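JamJ (Lyngbya majuscula, PDB 5DOZ) binds NADPH as the enoyl reductase of a polyketide synthase and probably forms a cyclopropane ring on a substrate carried by acyl carrier protein. Local coordinates at residues A[82-87]-A[92-97]; A[125-130]-A[304-309]; A[148-153]-A[223-228]; A[191-196]-A[328-333]. All coordinates share one frame; numbering follows the deposited sequence.

Followed from the N terminus, the chain first meets itself in contact 1, where the connection between strands 79-87 and 99-103 folds back on the first of them. Contact 2 then closes a far longer loop: 125-130, which follows strand 120-122, meets 304-309, where the chain comes back from the nucleotide-binding part. Contact 3 falls wholly within that span, setting the turn after helix 136-149 against strand 223-228 of the parallel sheet. Contact 4 joins helix 191-198 to the approach to strand 332-336 and crosses both contact 2 and contact 3. Contacts 2 and 4 also touch, through the probable hydrogen bond from Arg332 N to Val308 O.

Contact 1. Residues A[82-87]-A[92-97]; sequences GVIVGV and SQWQIG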
# COMPACT_ATOMS: atom_id res chain seq x y z
N GLY A 82 8.52 -14.21 3.10
CA GLY A 82 8.64 -15.62 3.45
C GLY A 82 9.76 -16.32 2.72
O GLY A 82 10.70 -15.68 2.23
N VAL A 83 9.66 -17.64 2.64
CA VAL A 83 10.71 -18.46 2.05
C VAL A 83 10.09 -19.47 1.09
O VAL A 83 9.08 -20.11 1.40
CB VAL A 83 11.61 -19.12 3.15
CG1 VAL A 83 10.79 -19.96 4.12
CG2 VAL A 83 12.73 -19.94 2.53
N ILE A 84 10.69 -19.58 -0.09
CA ILE A 84 10.25 -20.52 -1.11
C ILE A 84 10.49 -21.97 -0.65
O ILE A 84 11.60 -22.34 -0.26
CB ILE A 84 10.95 -20.23 -2.45
CG1 ILE A 84 10.55 -18.83 -2.96
CG2 ILE A 84 10.64 -21.31 -3.48
CD1 ILE A 84 11.15 -18.44 -4.30
N VAL A 85 9.43 -22.77 -0.71
CA VAL A 85 9.48 -24.16 -0.28
C VAL A 85 9.16 -25.13 -1.43
O VAL A 85 9.37 -26.33 -1.31
CB VAL A 85 8.55 -24.40 0.93
CG1 VAL A 85 7.09 -24.39 0.51
CG2 VAL A 85 8.89 -25.70 1.66
N GLY A 86 8.66 -24.59 -2.55
CA GLY A 86 8.32 -25.42 -3.70
C GLY A 86 8.25 -24.65 -5.00
O GLY A 86 7.58 -23.61 -5.08
N VAL A 87 8.95 -25.14 -6.02
CA VAL A 87 8.96 -24.48 -7.32
C VAL A 87 8.42 -25.44 -8.38
O VAL A 87 8.97 -26.52 -8.58
CB VAL A 87 10.37 -24.00 -7.73
CG1 VAL A 87 10.31 -23.24 -9.05
CG2 VAL A 87 10.99 -23.13 -6.64
N SER A 92 12.00 -20.53 -13.83
CA SER A 92 13.46 -20.59 -13.92
C SER A 92 14.19 -19.64 -12.98
O SER A 92 15.38 -19.83 -12.69
CB SER A 92 13.92 -20.35 -15.37
OG SER A 92 13.22 -19.26 -15.96
N GLN A 93 13.49 -18.62 -12.48
CA GLN A 93 14.14 -17.56 -11.70
C GLN A 93 14.19 -17.80 -10.18
O GLN A 93 14.79 -17.01 -9.44
CB GLN A 93 13.55 -16.18 -12.03
CG GLN A 93 12.11 -15.94 -11.57
CD GLN A 93 11.05 -16.32 -12.60
OE1 GLN A 93 11.04 -17.43 -13.13
NE2 GLN A 93 10.15 -15.38 -12.87
N TRP A 94 13.58 -18.90 -9.71
CA TRP A 94 13.46 -19.17 -8.28
C TRP A 94 13.86 -20.59 -7.86
O TRP A 94 13.69 -21.55 -8.62
CB TRP A 94 12.03 -18.88 -7.78
CG TRP A 94 11.59 -17.46 -7.97
CD1 TRP A 94 10.56 -17.02 -8.77
CD2 TRP A 94 12.15 -16.28 -7.37
NE1 TRP A 94 10.45 -15.65 -8.69
CE2 TRP A 94 11.41 -15.17 -7.84
CE3 TRP A 94 13.20 -16.06 -6.47
CZ2 TRP A 94 11.69 -13.86 -7.45
CZ3 TRP A 94 13.48 -14.75 -6.08
CH2 TRP A 94 12.73 -13.67 -6.57
N GLN A 95 14.38 -20.71 -6.65
CA GLN A 95 14.70 -22.01 -6.05
C GLN A 95 14.24 -22.05 -4.60
O GLN A 95 14.13 -21.01 -3.94
CB GLN A 95 16.21 -22.29 -6.11
CG GLN A 95 16.68 -23.00 -7.37
CD GLN A 95 17.06 -22.05 -8.49
OE1 GLN A 95 16.86 -20.84 -8.39
NE2 GLN A 95 17.61 -22.60 -9.57
N ILE A 96 13.97 -23.26 -4.12
CA ILE A 96 13.74 -23.51 -2.70
C ILE A 96 14.80 -22.77 -1.87
O ILE A 96 15.99 -22.81 -2.20
CB ILE A 96 13.77 -25.02 -2.39
CG1 ILE A 96 12.60 -25.72 -3.10
CG2 ILE A 96 13.73 -25.29 -0.89
CD1 ILE A 96 12.80 -27.21 -3.34
N GLY A 97 14.35 -22.07 -0.84
CA GLY A 97 15.26 -21.38 0.08
C GLY A 97 15.35 -19.88 -0.16
O GLY A 97 15.75 -19.14 0.74
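Gly97 N donates to Ile84 O across 2.8 Å, and this nearly straight backbone bond (166° at the hydrogen) fastens the returning loop to the last part of strand 79-87. The same carbonyl also takes a CA-H...O contact from Ile96. Gly97 has a positive phi of 102°, at which a CB would jam against the preceding carbonyl oxygen, and glycine therefore suits the place. The two segments belong to the link between antiparallel strands 79-87 and 99-103 of the GroES-like domain. Within strand 79-87, Val85 and Gly86 both face Lys38, a classic beta bulge that interrupts the regular pairing just where CG1 of Ile96 comes up to the strand. Side-chain packing makes up the rest, one apolar pair and several carbons laid on backbone carbonyls. Ile84 CD1 comes within 3.6 Å of Trp94 CB and meets the indole obliquely, the two side chains crossing at about a right angle. The indole itself leads away from 82-87, and its NE1 forms a weak hydrogen bond with Pro117 O. The other branch of Ile84, CG2, packs on Gln95 O at 3.5 Å. Beyond it both methyls of Val87 face Trp94 O, CG2 at 3.7 Å, and CG1 of Ile96 lies 3.7 Å from Val85 O.

Contact 2. Residues A[125-130]-A[304-309]; sequences ANLKLI and LHPLVY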
# COMPACT_ATOMS: atom_id res chain seq x y z
N ALA A 125 19.10 -8.48 1.12
CA ALA A 125 19.78 -9.36 2.08
C ALA A 125 20.22 -8.66 3.37
O ALA A 125 20.34 -9.30 4.41
CB ALA A 125 20.97 -10.04 1.42
N ASN A 126 20.47 -7.35 3.29
CA ASN A 126 20.87 -6.56 4.45
C ASN A 126 19.72 -6.26 5.43
O ASN A 126 19.96 -5.75 6.53
CB ASN A 126 21.55 -5.26 4.01
CG ASN A 126 20.60 -4.34 3.26
OD1 ASN A 126 20.02 -4.72 2.24
ND2 ASN A 126 20.43 -3.13 3.78
N LEU A 127 18.49 -6.57 5.03
CA LEU A 127 17.31 -6.33 5.87
C LEU A 127 16.82 -7.58 6.58
O LEU A 127 17.07 -8.70 6.12
CB LEU A 127 16.16 -5.74 5.03
CG LEU A 127 16.31 -4.33 4.46
CD1 LEU A 127 15.15 -4.03 3.53
CD2 LEU A 127 16.40 -3.28 5.56
N LYS A 128 16.13 -7.39 7.70
CA LYS A 128 15.45 -8.47 8.39
C LYS A 128 14.12 -8.75 7.70
O LYS A 128 13.55 -7.86 7.07
CB LYS A 128 15.18 -8.09 9.85
CG LYS A 128 16.41 -8.01 10.74
CD LYS A 128 16.01 -7.72 12.18
CE LYS A 128 17.18 -7.85 13.15
NZ LYS A 128 18.10 -6.68 13.09
N LEU A 129 13.63 -9.99 7.82
CA LEU A 129 12.35 -10.38 7.22
C LEU A 129 11.25 -9.39 7.57
O LEU A 129 10.51 -8.94 6.70
CB LEU A 129 11.93 -11.79 7.67
CG LEU A 129 12.64 -13.04 7.15
CD1 LEU A 129 12.05 -14.29 7.79
CD2 LEU A 129 12.59 -13.16 5.63
N ILE A 130 11.18 -9.06 8.86
CA ILE A 130 10.14 -8.19 9.40
C ILE A 130 10.24 -6.76 8.86
O ILE A 130 9.22 -6.13 8.58
CB ILE A 130 10.12 -8.27 10.95
CG1 ILE A 130 8.80 -7.74 11.51
CG2 ILE A 130 11.35 -7.62 11.60
CD1 ILE A 130 7.73 -8.81 11.59
N LEU A 304 16.99 4.35 1.07
CA LEU A 304 15.62 4.16 1.54
C LEU A 304 15.64 3.17 2.69
O LEU A 304 16.53 2.33 2.78
CB LEU A 304 14.70 3.67 0.41
CG LEU A 304 14.43 4.57 -0.79
CD1 LEU A 304 13.68 3.77 -1.85
CD2 LEU A 304 13.65 5.83 -0.41
N HIS A 305 14.66 3.29 3.58
CA HIS A 305 14.61 2.49 4.79
C HIS A 305 13.25 1.82 4.98
O HIS A 305 12.24 2.34 4.49
CB HIS A 305 14.95 3.36 6.01
CG HIS A 305 16.35 3.89 6.00
ND1 HIS A 305 16.65 5.20 5.69
CD2 HIS A 305 17.54 3.28 6.24
CE1 HIS A 305 17.96 5.38 5.74
NE2 HIS A 305 18.52 4.23 6.08
N PRO A 306 13.22 0.68 5.68
CA PRO A 306 11.95 0.10 6.09
C PRO A 306 11.14 1.11 6.88
O PRO A 306 11.71 2.01 7.51
CB PRO A 306 12.36 -1.08 6.99
CG PRO A 306 13.81 -0.89 7.28
CD PRO A 306 14.36 -0.17 6.10
N LEU A 307 9.82 0.98 6.84
CA LEU A 307 8.95 1.88 7.59
C LEU A 307 8.99 1.56 9.08
O LEU A 307 9.41 0.48 9.49
CB LEU A 307 7.51 1.78 7.06
CG LEU A 307 7.25 2.04 5.57
CD1 LEU A 307 5.77 1.92 5.28
CD2 LEU A 307 7.79 3.40 5.12
N VAL A 308 8.57 2.53 9.90
CA VAL A 308 8.30 2.29 11.32
C VAL A 308 7.14 1.31 11.41
O VAL A 308 6.16 1.41 10.66
CB VAL A 308 7.95 3.61 12.05
CG1 VAL A 308 7.41 3.33 13.46
CG2 VAL A 308 9.16 4.52 12.12
N TYR A 309 7.24 0.35 12.32
CA TYR A 309 6.21 -0.67 12.43
C TYR A 309 5.97 -1.14 13.86
O TYR A 309 6.86 -1.06 14.70
CB TYR A 309 6.54 -1.87 11.52
CG TYR A 309 7.73 -2.67 11.98
CD1 TYR A 309 9.04 -2.25 11.69
CD2 TYR A 309 7.57 -3.84 12.71
CE1 TYR A 309 10.13 -2.98 12.12
CE2 TYR A 309 8.66 -4.58 13.14
CZ TYR A 309 9.93 -4.14 12.84
OH TYR A 309 11.01 -4.87 13.27
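Leu127 and Ile130 meet Pro306 and Tyr309 in a surface contact of two separate apolar patches, with the two short pieces of chain running only 23° apart in direction. The fold is that of the medium-chain dehydrogenases and reductases, and here the chain returns from its nucleotide-binding part to the sheet of the catalytic part, passing the short helix 129-132. Ahead of the first patch, His305 N is hydrogen-bonded to Gln173 OE1. Pro306 then turns its ring to 125-130. CD2 of Leu127 reaches it and touches CD at 3.8 Å and CG at 3.9 Å. A proline fits well, since its stiff, compact ring offers an apolar surface without a backbone N-H to be satisfied. Beyond it Leu307 looks the other way, onto helix 166-177, while its backbone N is held by Thr134 OG1; its carbonyl oxygen lies in the plane of the Tyr309 ring, at the edge, 3.5 Å from Tyr309 CD1. Tyr309, where strand 309-313 begins, supplies the second patch. Its CG sits between the backbone N and the carbonyl carbon (chi1 69°), which sends the ring back toward Ile130. That side chain crosses the tyrosine at about a right angle, and its beta branching sets one carbon by the ring and one by the hydroxyl. CG1 lies 3.6 Å from Tyr309 CE2, while the other branch, CG2, presses to 3.2 Å from Tyr309 OH.

Contact 3. Residues A[148-153]-A[223-228]; sequences NLAKIQ and VDVIFN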
# COMPACT_ATOMS: atom_id res chain seq x y z
N ASN A 148 6.34 6.63 -11.89
CA ASN A 148 5.82 6.06 -13.13
C ASN A 148 4.72 6.90 -13.78
O ASN A 148 4.70 7.05 -15.00
CB ASN A 148 5.31 4.63 -12.91
CG ASN A 148 6.41 3.59 -12.98
OD1 ASN A 148 6.20 2.43 -12.63
ND2 ASN A 148 7.59 4.00 -13.42
N LEU A 149 3.82 7.44 -12.97
CA LEU A 149 2.71 8.22 -13.48
C LEU A 149 3.02 9.72 -13.47
O LEU A 149 3.17 10.33 -14.53
CB LEU A 149 1.40 7.89 -12.73
CG LEU A 149 0.89 6.44 -12.82
CD1 LEU A 149 -0.35 6.23 -11.96
CD2 LEU A 149 0.62 5.99 -14.26
N ALA A 150 3.15 10.30 -12.27
CA ALA A 150 3.34 11.74 -12.11
C ALA A 150 4.73 12.26 -12.52
O ALA A 150 4.90 13.46 -12.74
CB ALA A 150 3.04 12.16 -10.67
N LYS A 151 5.71 11.36 -12.60
CA LYS A 151 7.07 11.72 -13.03
C LYS A 151 7.63 12.92 -12.27
O LYS A 151 8.18 13.85 -12.87
CB LYS A 151 7.11 11.97 -14.54
CG LYS A 151 7.12 10.70 -15.39
CD LYS A 151 7.24 11.04 -16.87
CE LYS A 151 7.67 9.84 -17.70
NZ LYS A 151 6.71 8.70 -17.61
N ILE A 152 7.50 12.90 -10.95
CA ILE A 152 7.95 13.99 -10.09
C ILE A 152 9.46 14.25 -10.22
O ILE A 152 10.25 13.31 -10.38
CB ILE A 152 7.53 13.74 -8.61
CG1 ILE A 152 7.66 15.02 -7.78
CG2 ILE A 152 8.29 12.56 -8.00
CD1 ILE A 152 6.87 15.00 -6.49
N GLN A 153 9.84 15.53 -10.17
CA GLN A 153 11.25 15.96 -10.28
C GLN A 153 11.65 16.80 -9.07
O GLN A 153 10.78 17.30 -8.35
CB GLN A 153 11.48 16.77 -11.57
CG GLN A 153 10.86 16.19 -12.83
CD GLN A 153 11.49 14.87 -13.25
OE1 GLN A 153 12.71 14.74 -13.33
NE2 GLN A 153 10.64 13.89 -13.54
N VAL A 223 0.66 23.19 -5.19
CA VAL A 223 1.59 22.08 -5.38
C VAL A 223 1.45 21.48 -6.78
O VAL A 223 0.36 21.41 -7.33
CB VAL A 223 1.40 20.97 -4.31
CG1 VAL A 223 1.89 21.44 -2.95
CG2 VAL A 223 -0.05 20.51 -4.23
N ASP A 224 2.57 21.01 -7.32
CA ASP A 224 2.61 20.40 -8.64
C ASP A 224 2.06 18.98 -8.63
O ASP A 224 1.57 18.48 -9.65
CB ASP A 224 4.04 20.42 -9.18
CG ASP A 224 4.63 21.81 -9.22
OD1 ASP A 224 4.15 22.63 -10.04
OD2 ASP A 224 5.56 22.09 -8.43
N VAL A 225 2.15 18.33 -7.47
CA VAL A 225 1.74 16.94 -7.33
C VAL A 225 0.97 16.72 -6.02
O VAL A 225 1.41 17.19 -4.96
CB VAL A 225 2.95 15.97 -7.37
CG1 VAL A 225 2.51 14.52 -7.24
CG2 VAL A 225 3.76 16.17 -8.66
N ILE A 226 -0.17 16.04 -6.10
CA ILE A 226 -0.85 15.52 -4.91
C ILE A 226 -0.85 13.99 -4.94
O ILE A 226 -1.17 13.38 -5.96
CB ILE A 226 -2.30 16.03 -4.78
CG1 ILE A 226 -2.33 17.56 -4.71
CG2 ILE A 226 -2.97 15.46 -3.54
CD1 ILE A 226 -3.72 18.15 -4.72
N PHE A 227 -0.47 13.39 -3.81
CA PHE A 227 -0.56 11.95 -3.60
C PHE A 227 -1.70 11.75 -2.60
O PHE A 227 -1.52 11.96 -1.39
CB PHE A 227 0.77 11.42 -3.07
CG PHE A 227 0.82 9.93 -2.87
CD1 PHE A 227 1.10 9.08 -3.93
CD2 PHE A 227 0.63 9.38 -1.60
CE1 PHE A 227 1.16 7.70 -3.74
CE2 PHE A 227 0.68 8.01 -1.41
CZ PHE A 227 0.95 7.17 -2.48
N ASN A 228 -2.87 11.36 -3.10
CA ASN A 228 -4.09 11.41 -2.30
C ASN A 228 -4.83 10.09 -2.11
O ASN A 228 -4.88 9.26 -3.03
CB ASN A 228 -5.07 12.44 -2.87
CG ASN A 228 -6.41 12.42 -2.14
OD1 ASN A 228 -6.45 12.54 -0.92
ND2 ASN A 228 -7.49 12.25 -2.89
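Val225 puts one methyl on Ala150 and the other on Ile152, and these three buried residues make the whole of the tight part. CG1, anti to the valine's own N (chi1 -179°), reaches Ala150 CB at 4.2 Å, while CG2 meets the CD1 tip of Ile152 at 4.0 Å as the two side chains cross at a slant. A short alanine lets the turn come close to the sheet; the isoleucine, whose CB does not point at the strand, needs its longer chain to bring CD1 round to the valine, and it also rests on Val158. The neighbours of Ile152 along the turn are of the opposite character. Lys151 and Gln153 are exposed to solvent, and both side chains keep away from the strand. Lys151 takes up positive phi (50°), the first residue past the helix to leave helical angles, and thereby swings the chain from helix 136-149 toward strand 157-160. Polar anchoring comes from outside: Arg248 NH1 is hydrogen-bonded to Ala150 O, and the backbone of Val225 pairs with Arg157. Strand 223-228 lies between 157-160 and 247-251 in a parallel sheet of order 3-2-1-4-5-6, so the contact covers a core strand of the Rossmann fold.

Contact 4. Residues A[191-196]-A[328-333]; sequences MAVLRE and KHIGRV. With NDP (NADPH dihydro-nicotinamide-adenine-dinucleotide phosphate), chain E.
Val193 and Ile330 form a small apolar contact, tip to tip, between helix 191-198 of the nucleotide-binding part and the loop that leads into strand 332-336, beside the bound NADPH. CD1 of Ile330 carries it: this one methyl lies 3.7 Å from Val193 CG1 and 4.2 Å from Leu194 CD1. The isoleucine chain is extended (chi2 165°), long enough to span backbones that stay well apart, while the helix contributes the short Val193 and the end of Leu194. One residue earlier in the loop, His329 serves the cofactor. Its NE2 donates to the phosphate oxygen O2A of NADPH at 3.0 Å and 159° at the hydrogen, and the phosphorus lies in the plane of the ring. Folded over its own backbone (chi1 69°), the imidazole is directed to the pyrophosphate. Gly331, at a positive phi of 100° where a CB would clash, takes the chain round to Arg332. That guanidinium sets an edge toward the second phosphate, NH2 lying 3.5 Å from O2N, while NH1 forms a salt bridge with Glu79. Around the contact, Leu194 packs on Thr186 of strand 181-186, Lys190 NZ is hydrogen-bonded to His329 O, and helix 317-326 backs the histidine through Tyr323 and Leu324.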
# COMPACT_ATOMS: atom_id res chain seq x y z
N MET A 191 1.51 14.71 14.65
CA MET A 191 2.20 15.83 14.00
C MET A 191 3.67 15.97 14.38
O MET A 191 4.51 16.25 13.52
CB MET A 191 1.44 17.14 14.22
CG MET A 191 0.17 17.26 13.39
SD MET A 191 -0.79 18.74 13.72
CE MET A 191 -2.25 18.43 12.75
N ALA A 192 3.98 15.78 15.66
CA ALA A 192 5.36 15.88 16.13
C ALA A 192 6.27 14.86 15.44
O ALA A 192 7.32 15.22 14.90
CB ALA A 192 5.44 15.75 17.65
N VAL A 193 5.85 13.59 15.44
CA VAL A 193 6.63 12.51 14.82
C VAL A 193 6.96 12.79 13.34
O VAL A 193 8.08 12.54 12.90
CB VAL A 193 5.94 11.14 14.99
CG1 VAL A 193 6.65 10.06 14.18
CG2 VAL A 193 5.89 10.74 16.46
N LEU A 194 6.00 13.33 12.59
CA LEU A 194 6.22 13.66 11.18
C LEU A 194 7.11 14.90 11.02
O LEU A 194 7.93 14.97 10.10
CB LEU A 194 4.90 13.79 10.43
CG LEU A 194 4.35 12.48 9.85
CD1 LEU A 194 3.78 11.56 10.92
CD2 LEU A 194 3.29 12.76 8.78
N ARG A 195 6.95 15.87 11.91
CA ARG A 195 7.85 17.02 11.97
C ARG A 195 9.28 16.52 12.25
O ARG A 195 10.23 16.95 11.60
CB ARG A 195 7.38 18.00 13.04
CG ARG A 195 7.51 19.47 12.66
CD ARG A 195 6.23 20.24 12.97
NE ARG A 195 5.70 19.93 14.30
CZ ARG A 195 4.43 20.12 14.67
NH1 ARG A 195 3.54 20.60 13.81
NH2 ARG A 195 4.06 19.80 15.90
N GLU A 196 9.39 15.58 13.19
CA GLU A 196 10.67 14.97 13.56
C GLU A 196 11.24 13.99 12.52
O GLU A 196 12.40 13.57 12.62
CB GLU A 196 10.55 14.28 14.93
CG GLU A 196 10.47 15.25 16.10
CD GLU A 196 9.90 14.64 17.37
OE1 GLU A 196 9.93 13.40 17.52
OE2 GLU A 196 9.43 15.41 18.24
N LYS A 328 -4.38 4.80 14.77
CA LYS A 328 -3.51 5.65 15.60
C LYS A 328 -2.02 5.38 15.36
O LYS A 328 -1.15 6.00 15.98
CB LYS A 328 -3.84 5.46 17.10
CG LYS A 328 -5.26 5.87 17.51
CD LYS A 328 -5.53 5.50 18.96
CE LYS A 328 -6.80 6.16 19.48
NZ LYS A 328 -8.05 5.54 18.96
N HIS A 329 -1.75 4.45 14.44
CA HIS A 329 -0.40 3.98 14.09
C HIS A 329 0.35 4.95 13.18
O HIS A 329 -0.25 5.73 12.44
CB HIS A 329 -0.52 2.65 13.35
CG HIS A 329 -1.12 2.77 11.99
ND1 HIS A 329 -2.46 3.01 11.78
CD2 HIS A 329 -0.55 2.73 10.75
CE1 HIS A 329 -2.70 3.09 10.48
NE2 HIS A 329 -1.56 2.93 9.84
N ILE A 330 1.68 4.86 13.23
CA ILE A 330 2.52 5.49 12.22
C ILE A 330 3.35 4.42 11.51
O ILE A 330 4.16 3.73 12.14
CB ILE A 330 3.40 6.62 12.80
CG1 ILE A 330 2.51 7.80 13.21
CG2 ILE A 330 4.44 7.08 11.79
CD1 ILE A 330 3.18 8.82 14.10
N GLY A 331 3.13 4.27 10.21
CA GLY A 331 3.84 3.28 9.41
C GLY A 331 3.01 2.03 9.16
O GLY A 331 1.89 2.13 8.63
N ARG A 332 3.55 0.88 9.56
CA ARG A 332 2.98 -0.44 9.25
C ARG A 332 2.62 -1.28 10.47
O ARG A 332 3.25 -1.18 11.53
CB ARG A 332 3.94 -1.23 8.34
CG ARG A 332 3.64 -1.11 6.86
CD ARG A 332 2.45 -1.98 6.51
NE ARG A 332 2.22 -2.19 5.09
CZ ARG A 332 1.22 -1.64 4.40
NH1 ARG A 332 1.07 -1.92 3.12
NH2 ARG A 332 0.37 -0.82 5.00
N VAL A 333 1.60 -2.12 10.30
CA VAL A 333 1.18 -3.10 11.31
C VAL A 333 1.42 -4.49 10.73
O VAL A 333 0.83 -4.85 9.71
CB VAL A 333 -0.30 -2.92 11.69
CG1 VAL A 333 -0.73 -3.97 12.71
CG2 VAL A 333 -0.57 -1.51 12.21
PA NDP E . -3.39 3.10 6.41
O1A NDP E . -4.54 2.52 7.21
O2A NDP E . -1.97 2.85 6.84
O5B NDP E . -3.57 4.70 6.35
C5B NDP E . -4.81 5.33 6.65
C4B NDP E . -4.47 6.72 7.18
O4B NDP E . -5.56 7.60 6.89
C3B NDP E . -4.26 6.76 8.69
O3B NDP E . -2.88 6.65 9.05
C2B NDP E . -4.76 8.13 9.07
O2B NDP E . -3.64 9.00 9.12
C1B NDP E . -5.63 8.59 7.92
N9A NDP E . -7.04 8.74 8.34
C8A NDP E . -7.74 7.89 9.10
N7A NDP E . -9.00 8.35 9.28
C5A NDP E . -9.11 9.52 8.62
C6A NDP E . -10.16 10.53 8.38
N6A NDP E . -11.40 10.38 8.91
N1A NDP E . -9.85 11.61 7.62
C2A NDP E . -8.63 11.78 7.08
N3A NDP E . -7.63 10.90 7.26
C4A NDP E . -7.81 9.77 8.00
O3 NDP E . -3.59 2.70 4.86
PN NDP E . -2.47 2.74 3.70
O1N NDP E . -1.50 3.86 3.95
O2N NDP E . -1.96 1.35 3.49
O5D NDP E . -3.34 3.14 2.40
C5D NDP E . -4.11 4.35 2.35
C4D NDP E . -5.24 4.21 1.33
O4D NDP E . -4.74 3.82 0.05
C3D NDP E . -6.25 3.15 1.71
O3D NDP E . -7.54 3.64 1.36
C2D NDP E . -5.88 1.95 0.86
O2D NDP E . -6.98 1.05 0.61
C1D NDP E . -5.36 2.62 -0.40
N1N NDP E . -4.39 1.79 -1.12
C2N NDP E . -4.52 1.67 -2.44
C3N NDP E . -3.50 1.14 -3.24
C7N NDP E . -3.60 1.25 -4.73
O7N NDP E . -3.04 0.44 -5.45
N7N NDP E . -4.29 2.26 -5.25
C4N NDP E . -2.39 0.34 -2.59
C5N NDP E . -2.29 0.65 -1.17
C6N NDP E . -3.32 1.28 -0.47
P2B NDP E . -3.69 10.35 9.98
O1X NDP E . -4.01 9.91 11.39
O2X NDP E . -2.31 10.89 9.78
O3X NDP E . -4.77 11.18 9.32